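Local coordinates for protein thiazoline oxidase/subtilisin-like protease (Prochloron didemni, PDB 4H6X) that is a subtilisin-like protease that matures patellamide precursor peptides, probably by transamidation, which cleaves the chain and joins its ends into a macrocycle, at residues A[42-47]-A[134-139]; A[71-76]-A[105-110]; A[77-82]-A[90-95]; A[113-118]-A[258-263]. One frame throughout, in Å; residues are numbered along the deposited sequence.

Interaction 1: residues A[42-47]-A[134-139]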
loop_
_atom_site.group_PDB
_atom_site.type_symbol
_atom_site.label_atom_id
_atom_site.label_comp_id
_atom_site.label_asym_id
_atom_site.label_seq_id
_atom_site.Cartn_x
_atom_site.Cartn_y
_atom_site.Cartn_z
ATOM N N PRO A 42 -7.222 10.544 0.847
ATOM C CA PRO A 42 -6.062 11.088 0.154
ATOM C C PRO A 42 -6.405 12.345 -0.645
ATOM O O PRO A 42 -7.579 12.620 -0.926
ATOM C CB PRO A 42 -5.685 9.960 -0.808
ATOM C CG PRO A 42 -6.995 9.382 -1.174
ATOM C CD PRO A 42 -7.821 9.429 0.094
ATOM N N ASP A 43 -5.368 13.079 -1.026
ATOM C CA ASP A 43 -5.532 14.384 -1.670
ATOM C C ASP A 43 -5.359 14.207 -3.173
ATOM O O ASP A 43 -4.245 14.109 -3.667
ATOM C CB ASP A 43 -4.510 15.367 -1.078
ATOM C CG ASP A 43 -4.571 16.768 -1.705
ATOM O OD1 ASP A 43 -5.407 17.025 -2.601
ATOM O OD2 ASP A 43 -3.752 17.613 -1.287
ATOM N N TYR A 44 -6.475 14.158 -3.892
ATOM C CA TYR A 44 -6.469 13.933 -5.342
ATOM C C TYR A 44 -6.080 15.148 -6.190
ATOM O O TYR A 44 -6.089 15.055 -7.415
ATOM C CB TYR A 44 -7.846 13.444 -5.807
ATOM C CG TYR A 44 -8.113 11.976 -5.611
ATOM C CD1 TYR A 44 -7.223 11.160 -4.895
ATOM C CD2 TYR A 44 -9.275 11.398 -6.112
ATOM C CE1 TYR A 44 -7.480 9.807 -4.714
ATOM C CE2 TYR A 44 -9.529 10.051 -5.933
ATOM C CZ TYR A 44 -8.636 9.264 -5.231
ATOM O OH TYR A 44 -8.909 7.918 -5.042
ATOM N N THR A 45 -5.756 16.274 -5.558
ATOM C CA THR A 45 -5.217 17.428 -6.300
ATOM C C THR A 45 -3.710 17.308 -6.561
ATOM O O THR A 45 -3.164 18.079 -7.337
ATOM C CB THR A 45 -5.494 18.790 -5.609
ATOM O OG1 THR A 45 -4.780 18.870 -4.364
ATOM C CG2 THR A 45 -6.977 19.000 -5.368
ATOM N N LEU A 46 -3.040 16.346 -5.926
ATOM C CA LEU A 46 -1.592 16.184 -6.133
ATOM C C LEU A 46 -1.287 15.643 -7.521
ATOM O O LEU A 46 -1.975 14.735 -8.003
ATOM C CB LEU A 46 -0.970 15.298 -5.058
ATOM C CG LEU A 46 -1.309 15.693 -3.619
ATOM C CD1 LEU A 46 -0.636 14.764 -2.619
ATOM C CD2 LEU A 46 -0.937 17.144 -3.338
ATOM N N SER A 47 -0.255 16.198 -8.162
ATOM C CA SER A 47 0.053 15.867 -9.555
ATOM C C SER A 47 0.414 14.398 -9.755
ATOM O O SER A 47 0.194 13.855 -10.831
ATOM C CB SER A 47 1.157 16.772 -10.128
ATOM O OG SER A 47 2.363 16.679 -9.377
ATOM N N VAL A 134 -7.362 2.123 -8.993
ATOM C CA VAL A 134 -7.338 2.231 -7.540
ATOM C C VAL A 134 -8.615 2.892 -7.043
ATOM O O VAL A 134 -9.023 3.939 -7.570
ATOM C CB VAL A 134 -6.110 3.020 -7.036
ATOM C CG1 VAL A 134 -6.282 3.387 -5.564
ATOM C CG2 VAL A 134 -4.827 2.215 -7.247
ATOM N N ILE A 135 -9.246 2.253 -6.056
ATOM C CA ILE A 135 -10.371 2.846 -5.319
ATOM C C ILE A 135 -9.937 3.097 -3.880
ATOM O O ILE A 135 -9.574 2.161 -3.156
ATOM C CB ILE A 135 -11.620 1.935 -5.320
ATOM C CG1 ILE A 135 -12.133 1.739 -6.758
ATOM C CG2 ILE A 135 -12.723 2.501 -4.397
ATOM C CD1 ILE A 135 -13.194 0.647 -6.912
ATOM N N ASN A 136 -9.934 4.366 -3.482
ATOM C CA ASN A 136 -9.770 4.712 -2.080
ATOM C C ASN A 136 -11.112 4.640 -1.359
ATOM O O ASN A 136 -12.109 5.193 -1.832
ATOM C CB ASN A 136 -9.156 6.108 -1.940
ATOM C CG ASN A 136 -7.650 6.114 -2.169
ATOM O OD1 ASN A 136 -6.870 5.737 -1.286
ATOM N ND2 ASN A 136 -7.234 6.569 -3.335
ATOM N N MET A 137 -11.144 3.957 -0.220
ATOM C CA MET A 137 -12.341 3.933 0.624
ATOM C C MET A 137 -12.002 4.604 1.963
ATOM O O MET A 137 -11.604 3.924 2.926
ATOM C CB MET A 137 -12.823 2.494 0.835
ATOM C CG MET A 137 -14.172 2.390 1.543
ATOM S SD MET A 137 -14.615 0.698 2.018
ATOM C CE MET A 137 -14.641 -0.083 0.415
ATOM N N PRO A 138 -12.123 5.947 2.026
ATOM C CA PRO A 138 -11.611 6.662 3.209
ATOM C C PRO A 138 -12.389 6.342 4.477
ATOM O O PRO A 138 -13.610 6.209 4.427
ATOM C CB PRO A 138 -11.817 8.140 2.844
ATOM C CG PRO A 138 -11.843 8.151 1.351
ATOM C CD PRO A 138 -12.584 6.883 0.991
ATOM N N GLN A 139 -11.673 6.265 5.598
ATOM C CA GLN A 139 -12.228 5.881 6.887
ATOM C C GLN A 139 -12.137 7.002 7.945
ATOM O O GLN A 139 -12.481 6.788 9.116
ATOM C CB GLN A 139 -11.482 4.645 7.423
ATOM C CG GLN A 139 -11.469 3.434 6.491
ATOM C CD GLN A 139 -12.865 2.913 6.198
ATOM O OE1 GLN A 139 -13.711 2.838 7.092
ATOM N NE2 GLN A 139 -13.122 2.578 4.943
#
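N136 and Y44 meet through their polar ends: ND2 of N136 donates a hydrogen bond to OH of Y44, 2.7 Å long and close to straight, with an angle of 161° at the hydrogen. The phenol oxygen lies almost in the amide plane, and ND2 in turn stands at the edge of the tyrosine ring, in its plane, 3.5 Å from Y44 CE1. Ring and amide planes are nonetheless turned 61° against each other. P42 closes over the same amide. Its CG sits above the flat group, 3.5 Å from CG of N136 and 3.6 Å from N136 OD1, while its CD reaches toward the ring of P138, 4.4 Å from CG of that residue. With chi1 at -79°, CG of N136 lies anti to the carbonyl carbon, which sends the amide off the strand toward the loop. That strand, 133-138, lies between strands 53-56 and 34-39 in the parallel sheet of the subtilisin-like fold, and the loop 42-47 follows strand 34-39. N136 OD1 is bonded by T114 of helix 101-118, so the amide is gripped at both ends and its rotation fixed. Y44 is steadied by K56, which forms a cation-pi contact with its ring and also bonds the backbone oxygen of P42. Further out, D43 shapes the loop as an Asx turn within a type I beta turn: D43 OD1 accepts from T45 N at 3.1 Å and from T45 OG1 at 2.6 Å, while D43 OD2 accepts from the backbone N of C263.

Interaction 2: residues A[71-76]-A[105-110]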
loop_
_atom_site.group_PDB
_atom_site.type_symbol
_atom_site.label_atom_id
_atom_site.label_comp_id
_atom_site.label_asym_id
_atom_site.label_seq_id
_atom_site.Cartn_x
_atom_site.Cartn_y
_atom_site.Cartn_z
ATOM N N GLU A 71 -4.258 24.696 6.306
ATOM C CA GLU A 71 -3.484 25.215 7.434
ATOM C C GLU A 71 -3.235 24.133 8.483
ATOM O O GLU A 71 -2.137 24.033 9.032
ATOM C CB GLU A 71 -4.177 26.437 8.066
ATOM C CG GLU A 71 -4.300 27.664 7.157
ATOM C CD GLU A 71 -5.167 27.443 5.934
ATOM O OE1 GLU A 71 -6.326 26.993 6.063
ATOM O OE2 GLU A 71 -4.682 27.721 4.821
ATOM N N ASP A 72 -4.251 23.311 8.746
ATOM C CA ASP A 72 -4.095 22.190 9.673
ATOM C C ASP A 72 -3.058 21.176 9.164
ATOM O O ASP A 72 -2.185 20.745 9.920
ATOM C CB ASP A 72 -5.438 21.532 9.968
ATOM C CG ASP A 72 -6.209 22.247 11.061
ATOM O OD1 ASP A 72 -5.831 23.385 11.413
ATOM O OD2 ASP A 72 -7.180 21.669 11.583
ATOM N N TYR A 73 -3.121 20.834 7.883
ATOM C CA TYR A 73 -2.105 19.947 7.316
ATOM C C TYR A 73 -0.708 20.571 7.415
ATOM O O TYR A 73 0.244 19.897 7.802
ATOM C CB TYR A 73 -2.444 19.553 5.879
ATOM C CG TYR A 73 -3.569 18.530 5.762
ATOM C CD1 TYR A 73 -3.430 17.236 6.291
ATOM C CD2 TYR A 73 -4.766 18.850 5.112
ATOM C CE1 TYR A 73 -4.453 16.303 6.174
ATOM C CE2 TYR A 73 -5.798 17.921 4.991
ATOM C CZ TYR A 73 -5.636 16.648 5.519
ATOM O OH TYR A 73 -6.659 15.719 5.400
ATOM N N ALA A 74 -0.603 21.870 7.105
ATOM C CA ALA A 74 0.688 22.578 7.149
ATOM C C ALA A 74 1.286 22.549 8.535
ATOM O O ALA A 74 2.493 22.395 8.683
ATOM C CB ALA A 74 0.549 24.018 6.649
ATOM N N ALA A 75 0.435 22.688 9.552
ATOM C CA ALA A 75 0.866 22.601 10.935
ATOM C C ALA A 75 1.447 21.219 11.258
ATOM O O ALA A 75 2.508 21.103 11.870
ATOM C CB ALA A 75 -0.284 22.938 11.867
ATOM N N PHE A 76 0.733 20.165 10.863
ATOM C CA PHE A 76 1.233 18.797 11.044
ATOM C C PHE A 76 2.562 18.617 10.312
ATOM O O PHE A 76 3.497 18.031 10.844
ATOM C CB PHE A 76 0.198 17.796 10.511
ATOM C CG PHE A 76 0.592 16.356 10.676
ATOM C CD1 PHE A 76 0.217 15.648 11.809
ATOM C CD2 PHE A 76 1.314 15.708 9.690
ATOM C CE1 PHE A 76 0.573 14.306 11.968
ATOM C CE2 PHE A 76 1.669 14.365 9.831
ATOM C CZ PHE A 76 1.311 13.675 10.983
ATOM N N VAL A 105 -3.261 12.270 10.662
ATOM C CA VAL A 105 -2.380 11.098 10.608
ATOM C C VAL A 105 -2.910 10.111 9.568
ATOM O O VAL A 105 -2.161 9.668 8.703
ATOM C CB VAL A 105 -2.202 10.402 11.983
ATOM C CG1 VAL A 105 -1.453 9.072 11.847
ATOM C CG2 VAL A 105 -1.456 11.301 12.959
ATOM N N LEU A 106 -4.204 9.796 9.649
ATOM C CA LEU A 106 -4.841 8.833 8.729
ATOM C C LEU A 106 -4.886 9.325 7.291
ATOM O O LEU A 106 -4.617 8.558 6.354
ATOM C CB LEU A 106 -6.262 8.487 9.197
ATOM C CG LEU A 106 -6.745 7.087 8.802
ATOM C CD1 LEU A 106 -5.988 6.024 9.584
ATOM C CD2 LEU A 106 -8.248 6.943 9.016
ATOM N N ASN A 107 -5.238 10.597 7.097
ATOM C CA ASN A 107 -5.344 11.129 5.736
ATOM C C ASN A 107 -3.977 11.307 5.107
ATOM O O ASN A 107 -3.793 11.062 3.906
ATOM C CB ASN A 107 -6.112 12.447 5.715
ATOM C CG ASN A 107 -7.543 12.289 6.178
ATOM O OD1 ASN A 107 -8.094 11.183 6.167
ATOM N ND2 ASN A 107 -8.161 13.398 6.589
ATOM N N ASP A 108 -3.017 11.719 5.934
ATOM C CA ASP A 108 -1.637 11.861 5.490
ATOM C C ASP A 108 -1.110 10.488 5.031
ATOM O O ASP A 108 -0.479 10.368 3.982
ATOM C CB ASP A 108 -0.779 12.407 6.637
ATOM C CG ASP A 108 0.684 12.497 6.279
ATOM O OD1 ASP A 108 1.065 13.507 5.664
ATOM O OD2 ASP A 108 1.447 11.567 6.621
ATOM N N HIS A 109 -1.396 9.469 5.837
ATOM C CA HIS A 109 -0.981 8.092 5.563
ATOM C C HIS A 109 -1.587 7.589 4.239
ATOM O O HIS A 109 -0.902 6.983 3.408
ATOM C CB HIS A 109 -1.403 7.224 6.751
ATOM C CG HIS A 109 -0.881 5.831 6.700
ATOM N ND1 HIS A 109 -1.548 4.811 6.054
ATOM C CD2 HIS A 109 0.230 5.276 7.239
ATOM C CE1 HIS A 109 -0.857 3.692 6.179
ATOM N NE2 HIS A 109 0.227 3.951 6.889
ATOM N N ALA A 110 -2.869 7.884 4.035
ATOM C CA ALA A 110 -3.565 7.577 2.800
ATOM C C ALA A 110 -2.897 8.211 1.581
ATOM O O ALA A 110 -2.787 7.564 0.548
ATOM C CB ALA A 110 -5.022 8.020 2.884
#
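The Y73 ring meets N107 at its hydroxyl end, where CB of the asparagine lies near the ring plane, 3.3 Å from Y73 OH. ND2 of N107 donates to the same oxygen over 3.0 Å; the bond is bent to 146°, the oxygen stands somewhat out of the amide plane, and ring and amide are turned 51° apart. The F76 ring is approached obliquely by two residues one helical turn apart. CG2 of V105 comes to 3.8 Å from F76 CE1, and the carboxylate carbon of D108 to 4.1 Å from F76 CE2, both side chains crossing the phenylalanine at about a right angle. CG of F76 is anti to the backbone nitrogen (chi1 -179°), which carries its ring across to helix 101-118. The polar ends have further partners: N107 OD1 accepts from the backbone N of D41, N107 ND2 also bonds D140, and D108 pairs with R80 in a salt bridge. With a phenylalanine in place of Y73, N107 ND2 would probably lose this acceptor and depend more on D140, and the Y73-N107 link between the helices would be gone. The segments cross nearly perpendicularly, their axes 11.4 Å apart at closest approach, so the long aromatic side chains span the gap. Helix 101-118 carries H109 next to D108; H109 bonds D39 through ND1 and S274 through NE2, an arrangement consistent with the Asp-His-Ser catalytic triad of subtilisin-like proteases.

Interaction 3: residues A[77-82]-A[90-95]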
loop_
_atom_site.group_PDB
_atom_site.type_symbol
_atom_site.label_atom_id
_atom_site.label_comp_id
_atom_site.label_asym_id
_atom_site.label_seq_id
_atom_site.Cartn_x
_atom_site.Cartn_y
_atom_site.Cartn_z
ATOM N N GLN A 77 2.630 19.108 9.080
ATOM C CA GLN A 77 3.815 18.897 8.256
ATOM C C GLN A 77 5.036 19.669 8.745
ATOM O O GLN A 77 6.159 19.184 8.614
ATOM C CB GLN A 77 3.514 19.171 6.786
ATOM C CG GLN A 77 2.563 18.129 6.218
ATOM C CD GLN A 77 1.950 18.529 4.901
ATOM O OE1 GLN A 77 2.426 19.448 4.227
ATOM N NE2 GLN A 77 0.878 17.835 4.512
ATOM N N SER A 78 4.809 20.854 9.319
ATOM C CA SER A 78 5.887 21.626 9.955
ATOM C C SER A 78 6.474 20.890 11.152
ATOM O O SER A 78 7.697 20.801 11.292
ATOM C CB SER A 78 5.410 23.029 10.384
ATOM O OG SER A 78 6.307 23.566 11.348
ATOM N N ILE A 79 5.604 20.355 12.001
ATOM C CA ILE A 79 6.025 19.539 13.144
ATOM C C ILE A 79 6.834 18.298 12.716
ATOM O O ILE A 79 7.845 17.972 13.341
ATOM C CB ILE A 79 4.816 19.155 14.030
ATOM C CG1 ILE A 79 4.273 20.411 14.733
ATOM C CG2 ILE A 79 5.188 18.107 15.071
ATOM C CD1 ILE A 79 2.856 20.284 15.260
ATOM N N ARG A 80 6.405 17.627 11.646
ATOM C CA ARG A 80 7.164 16.488 11.114
ATOM C C ARG A 80 8.530 16.950 10.588
ATOM O O ARG A 80 9.553 16.360 10.918
ATOM C CB ARG A 80 6.387 15.795 9.998
ATOM C CG ARG A 80 7.191 14.756 9.231
ATOM C CD ARG A 80 6.508 14.472 7.908
ATOM N NE ARG A 80 5.505 13.453 8.084
ATOM C CZ ARG A 80 4.409 13.291 7.347
ATOM N NH1 ARG A 80 4.082 14.111 6.349
ATOM N NH2 ARG A 80 3.618 12.285 7.657
ATOM N N ASP A 81 8.524 17.999 9.770
ATOM C CA ASP A 81 9.755 18.578 9.205
ATOM C C ASP A 81 10.780 19.006 10.268
ATOM O O ASP A 81 11.981 18.962 10.020
ATOM C CB ASP A 81 9.422 19.730 8.258
ATOM C CG ASP A 81 8.726 19.259 6.981
ATOM O OD1 ASP A 81 8.677 18.029 6.727
ATOM O OD2 ASP A 81 8.236 20.123 6.219
ATOM N N GLN A 82 10.289 19.398 11.443
ATOM C CA GLN A 82 11.124 19.785 12.574
ATOM C C GLN A 82 11.785 18.594 13.235
ATOM O O GLN A 82 12.790 18.745 13.930
ATOM C CB GLN A 82 10.296 20.513 13.625
ATOM C CG GLN A 82 9.873 21.923 13.226
ATOM C CD GLN A 82 8.979 22.537 14.272
ATOM O OE1 GLN A 82 9.295 22.505 15.463
ATOM N NE2 GLN A 82 7.837 23.054 13.847
ATOM N N GLU A 90 3.998 15.187 20.691
ATOM C CA GLU A 90 2.621 15.105 21.199
ATOM C C GLU A 90 2.113 16.453 21.698
ATOM O O GLU A 90 0.977 16.844 21.409
ATOM C CB GLU A 90 2.505 14.062 22.314
ATOM C CG GLU A 90 2.883 12.649 21.889
ATOM C CD GLU A 90 2.166 12.213 20.627
ATOM O OE1 GLU A 90 0.920 12.141 20.653
ATOM O OE2 GLU A 90 2.848 11.956 19.607
ATOM N N GLU A 91 2.965 17.163 22.434
ATOM C CA GLU A 91 2.597 18.471 22.980
ATOM C C GLU A 91 2.402 19.511 21.879
ATOM O O GLU A 91 1.465 20.306 21.936
ATOM C CB GLU A 91 3.623 18.942 24.019
ATOM C CG GLU A 91 3.512 18.217 25.357
ATOM C CD GLU A 91 4.768 18.322 26.220
ATOM O OE1 GLU A 91 5.683 19.115 25.898
ATOM O OE2 GLU A 91 4.843 17.600 27.236
ATOM N N ALA A 92 3.266 19.479 20.865
ATOM C CA ALA A 92 3.174 20.412 19.747
ATOM C C ALA A 92 1.902 20.205 18.921
ATOM O O ALA A 92 1.282 21.175 18.501
ATOM C CB ALA A 92 4.403 20.300 18.861
ATOM N N LEU A 93 1.526 18.943 18.680
ATOM C CA LEU A 93 0.290 18.613 17.950
ATOM C C LEU A 93 -0.929 19.084 18.709
ATOM O O LEU A 93 -1.863 19.655 18.124
ATOM C CB LEU A 93 0.176 17.097 17.714
ATOM C CG LEU A 93 1.168 16.484 16.729
ATOM C CD1 LEU A 93 1.269 14.983 16.956
ATOM C CD2 LEU A 93 0.773 16.818 15.299
ATOM N N GLU A 94 -0.907 18.832 20.017
ATOM C CA GLU A 94 -1.983 19.230 20.921
ATOM C C GLU A 94 -2.107 20.751 21.024
ATOM O O GLU A 94 -3.204 21.279 21.172
ATOM C CB GLU A 94 -1.764 18.611 22.307
ATOM C CG GLU A 94 -2.949 18.725 23.265
ATOM C CD GLU A 94 -4.187 17.961 22.809
ATOM O OE1 GLU A 94 -4.088 17.081 21.927
ATOM O OE2 GLU A 94 -5.276 18.244 23.346
ATOM N N ALA A 95 -0.977 21.444 20.934
ATOM C CA ALA A 95 -0.953 22.904 21.007
ATOM C C ALA A 95 -1.629 23.580 19.801
ATOM O O ALA A 95 -2.192 24.665 19.931
ATOM C CB ALA A 95 0.485 23.397 21.167
#
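The helical hairpin of 70-82 and 87-96 is held together here by I79, whose side chain runs across to A92 and L93 on the second helix. CD1 of I79 does most of the touching: it lies 3.7 Å from the backbone oxygen of A92, 3.9 Å from A92 CB and 4.0 Å from CD2 of L93. Behind it, CG1 of I79 stays 4.1 Å from A92 CB, so the alanine methyl is packed along the outer half of the isoleucine. Chi1 of -69° places CG1 anti to the carbonyl carbon, and chi2 of 161° stretches the chain outward, bringing the terminal methyl up to the opposite helix. The small side chain of A92 allows a near approach, with the CA atoms of I79 and A92 7.2 Å apart. Such a helix pair, joined by a short loop, probably corresponds to the macrocyclisation insert that distinguishes PatG from ordinary subtilisins. The packing between the segments is apolar; polar bonds lie along the helices and toward the body of the domain. On the first helix Q82 NE2 donates to S78 OG at 3.0 Å, with the hydroxyl oxygen in the amide plane. L93 also packs on F76, a turn before I79, while R80 lies along V268 and L270 of strand 268-270 and Q77 NE2 bonds the backbone oxygen of P262.

Interaction 4: residues A[113-118]-A[258-263]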
loop_
_atom_site.group_PDB
_atom_site.type_symbol
_atom_site.label_atom_id
_atom_site.label_comp_id
_atom_site.label_asym_id
_atom_site.label_seq_id
_atom_site.Cartn_x
_atom_site.Cartn_y
_atom_site.Cartn_z
ATOM N N VAL A 113 0.529 6.197 1.110
ATOM C CA VAL A 113 0.260 4.816 0.670
ATOM C C VAL A 113 -0.264 4.795 -0.765
ATOM O O VAL A 113 0.236 4.051 -1.579
ATOM C CB VAL A 113 -0.717 4.112 1.651
ATOM C CG1 VAL A 113 -1.402 2.906 1.014
ATOM C CG2 VAL A 113 0.042 3.696 2.893
ATOM N N THR A 114 -1.234 5.650 -1.078
ATOM C CA THR A 114 -1.843 5.652 -2.407
ATOM C C THR A 114 -0.829 6.049 -3.488
ATOM O O THR A 114 -0.779 5.427 -4.555
ATOM C CB THR A 114 -3.096 6.550 -2.446
ATOM O OG1 THR A 114 -4.012 6.126 -1.420
ATOM C CG2 THR A 114 -3.783 6.469 -3.788
ATOM N N SER A 115 -0.019 7.068 -3.201
ATOM C CA SER A 115 1.035 7.496 -4.133
ATOM C C SER A 115 2.092 6.401 -4.351
ATOM O O SER A 115 2.603 6.231 -5.467
ATOM C CB SER A 115 1.682 8.813 -3.660
ATOM O OG SER A 115 2.504 8.614 -2.505
ATOM N N THR A 116 2.407 5.653 -3.295
ATOM C CA THR A 116 3.365 4.529 -3.396
ATOM C C THR A 116 2.875 3.450 -4.364
ATOM O O THR A 116 3.662 2.809 -5.074
ATOM C CB THR A 116 3.646 3.917 -2.004
ATOM O OG1 THR A 116 4.352 4.886 -1.217
ATOM C CG2 THR A 116 4.500 2.641 -2.100
ATOM N N ILE A 117 1.566 3.247 -4.374
ATOM C CA ILE A 117 0.964 2.232 -5.203
ATOM C C ILE A 117 0.768 2.747 -6.625
ATOM O O ILE A 117 1.067 2.041 -7.597
ATOM C CB ILE A 117 -0.363 1.716 -4.580
ATOM C CG1 ILE A 117 -0.054 0.955 -3.273
ATOM C CG2 ILE A 117 -1.103 0.836 -5.573
ATOM C CD1 ILE A 117 -1.259 0.669 -2.386
ATOM N N VAL A 118 0.264 3.969 -6.755
ATOM C CA VAL A 118 -0.256 4.394 -8.056
ATOM C C VAL A 118 0.257 5.732 -8.599
ATOM O O VAL A 118 -0.163 6.167 -9.676
ATOM C CB VAL A 118 -1.800 4.345 -8.080
ATOM C CG1 VAL A 118 -2.411 5.615 -7.485
ATOM C CG2 VAL A 118 -2.317 4.095 -9.487
ATOM N N LEU A 258 9.549 6.997 -0.245
ATOM C CA LEU A 258 9.104 8.272 -0.801
ATOM C C LEU A 258 7.632 8.221 -1.183
ATOM O O LEU A 258 7.205 7.349 -1.941
ATOM C CB LEU A 258 9.922 8.615 -2.057
ATOM C CG LEU A 258 9.670 9.999 -2.676
ATOM C CD1 LEU A 258 10.242 11.087 -1.775
ATOM C CD2 LEU A 258 10.241 10.105 -4.089
ATOM N N GLY A 259 6.861 9.182 -0.684
ATOM C CA GLY A 259 5.481 9.303 -1.081
ATOM C C GLY A 259 4.939 10.698 -0.855
ATOM O O GLY A 259 5.629 11.578 -0.301
ATOM N N ALA A 260 3.690 10.886 -1.259
ATOM C CA ALA A 260 3.025 12.187 -1.170
ATOM C C ALA A 260 2.459 12.508 0.217
ATOM O O ALA A 260 2.162 11.602 1.014
ATOM C CB ALA A 260 1.934 12.277 -2.219
ATOM N N GLN A 261 2.305 13.806 0.484
ATOM C CA GLN A 261 1.656 14.309 1.682
ATOM C C GLN A 261 0.622 15.363 1.243
ATOM O O GLN A 261 0.823 16.035 0.223
ATOM C CB GLN A 261 2.682 14.870 2.683
ATOM C CG GLN A 261 3.406 16.133 2.224
ATOM C CD GLN A 261 4.693 16.421 2.975
ATOM O OE1 GLN A 261 5.697 16.789 2.363
ATOM N NE2 GLN A 261 4.673 16.281 4.285
ATOM N N PRO A 262 -0.494 15.491 1.986
ATOM C CA PRO A 262 -1.598 16.358 1.547
ATOM C C PRO A 262 -1.187 17.819 1.320
ATOM O O PRO A 262 -0.316 18.329 2.028
ATOM C CB PRO A 262 -2.598 16.307 2.716
ATOM C CG PRO A 262 -2.193 15.158 3.568
ATOM C CD PRO A 262 -0.767 14.821 3.272
ATOM N N CYS A 263 -1.837 18.456 0.345
ATOM C CA CYS A 263 -1.813 19.917 0.134
ATOM C C CYS A 263 -0.500 20.488 -0.389
ATOM O O CYS A 263 -0.327 21.707 -0.424
ATOM C CB CYS A 263 -2.223 20.661 1.402
ATOM S SG CYS A 263 -3.875 20.245 1.979
#
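S115, on the last turns of helix 101-118, faces G259 of strand 257-259, their CA atoms 5.7 Å apart. G259 is almost fully extended, and the chain then runs on past the helix. The backbone N of A260 points its hydrogen at OG of S115, giving a bond of 2.8 Å that is nearly straight at 170°. Chi1 of 72° sets that oxygen between the backbone N and the carbonyl carbon, from where S115 OG also bonds the backbone oxygen of H112 in the preceding turn; the hydroxyl thus links its own helix to segment 258-263. It comes within 3.4 Å of G259 CA, leaving little room for a side chain at the glycine. CB of A260 rests against the serine methylene, 3.8 Å from S115 CB. Were S115 an alanine, the buried amide of A260 would probably be left without its acceptor and segment 258-263 less firmly tied to the helix. Next to it, T116 OG1 likewise bonds the backbone oxygen of H112, while L258 O lies 3.8 Å from T116 OG1, too far for a bond. G259 pairs through its backbone with V268 in the small antiparallel sheet, A260 touches L46, and the helix packs with V113, T114 and I117 on strand 34-39 and with T116 and I117 on P278 of helix 273-293.

The first segments follow one another as 42-47, 71-76, 77-82 and 113-118. Interactions 2 and 3 fall within the span of chain between the two segments of interaction 1, whereas interactions 1 and 4 interlock, their segments alternating. Helix 70-82 serves both 2 and 3, whose centres are 11 Å apart, and helix 101-118 serves both 2 and 4. Interactions 1 and 4 are closer still, 9 Å between centres, and they touch directly, loop 42-47 and strand 133-138 each meeting a segment of interaction 4. Interaction 3 lies farthest out, about 25 Å from the centre of the chain. The helical hairpin is thereby tied, through D108 and the segment 258-263, to the helix bearing H109 of the probable triad.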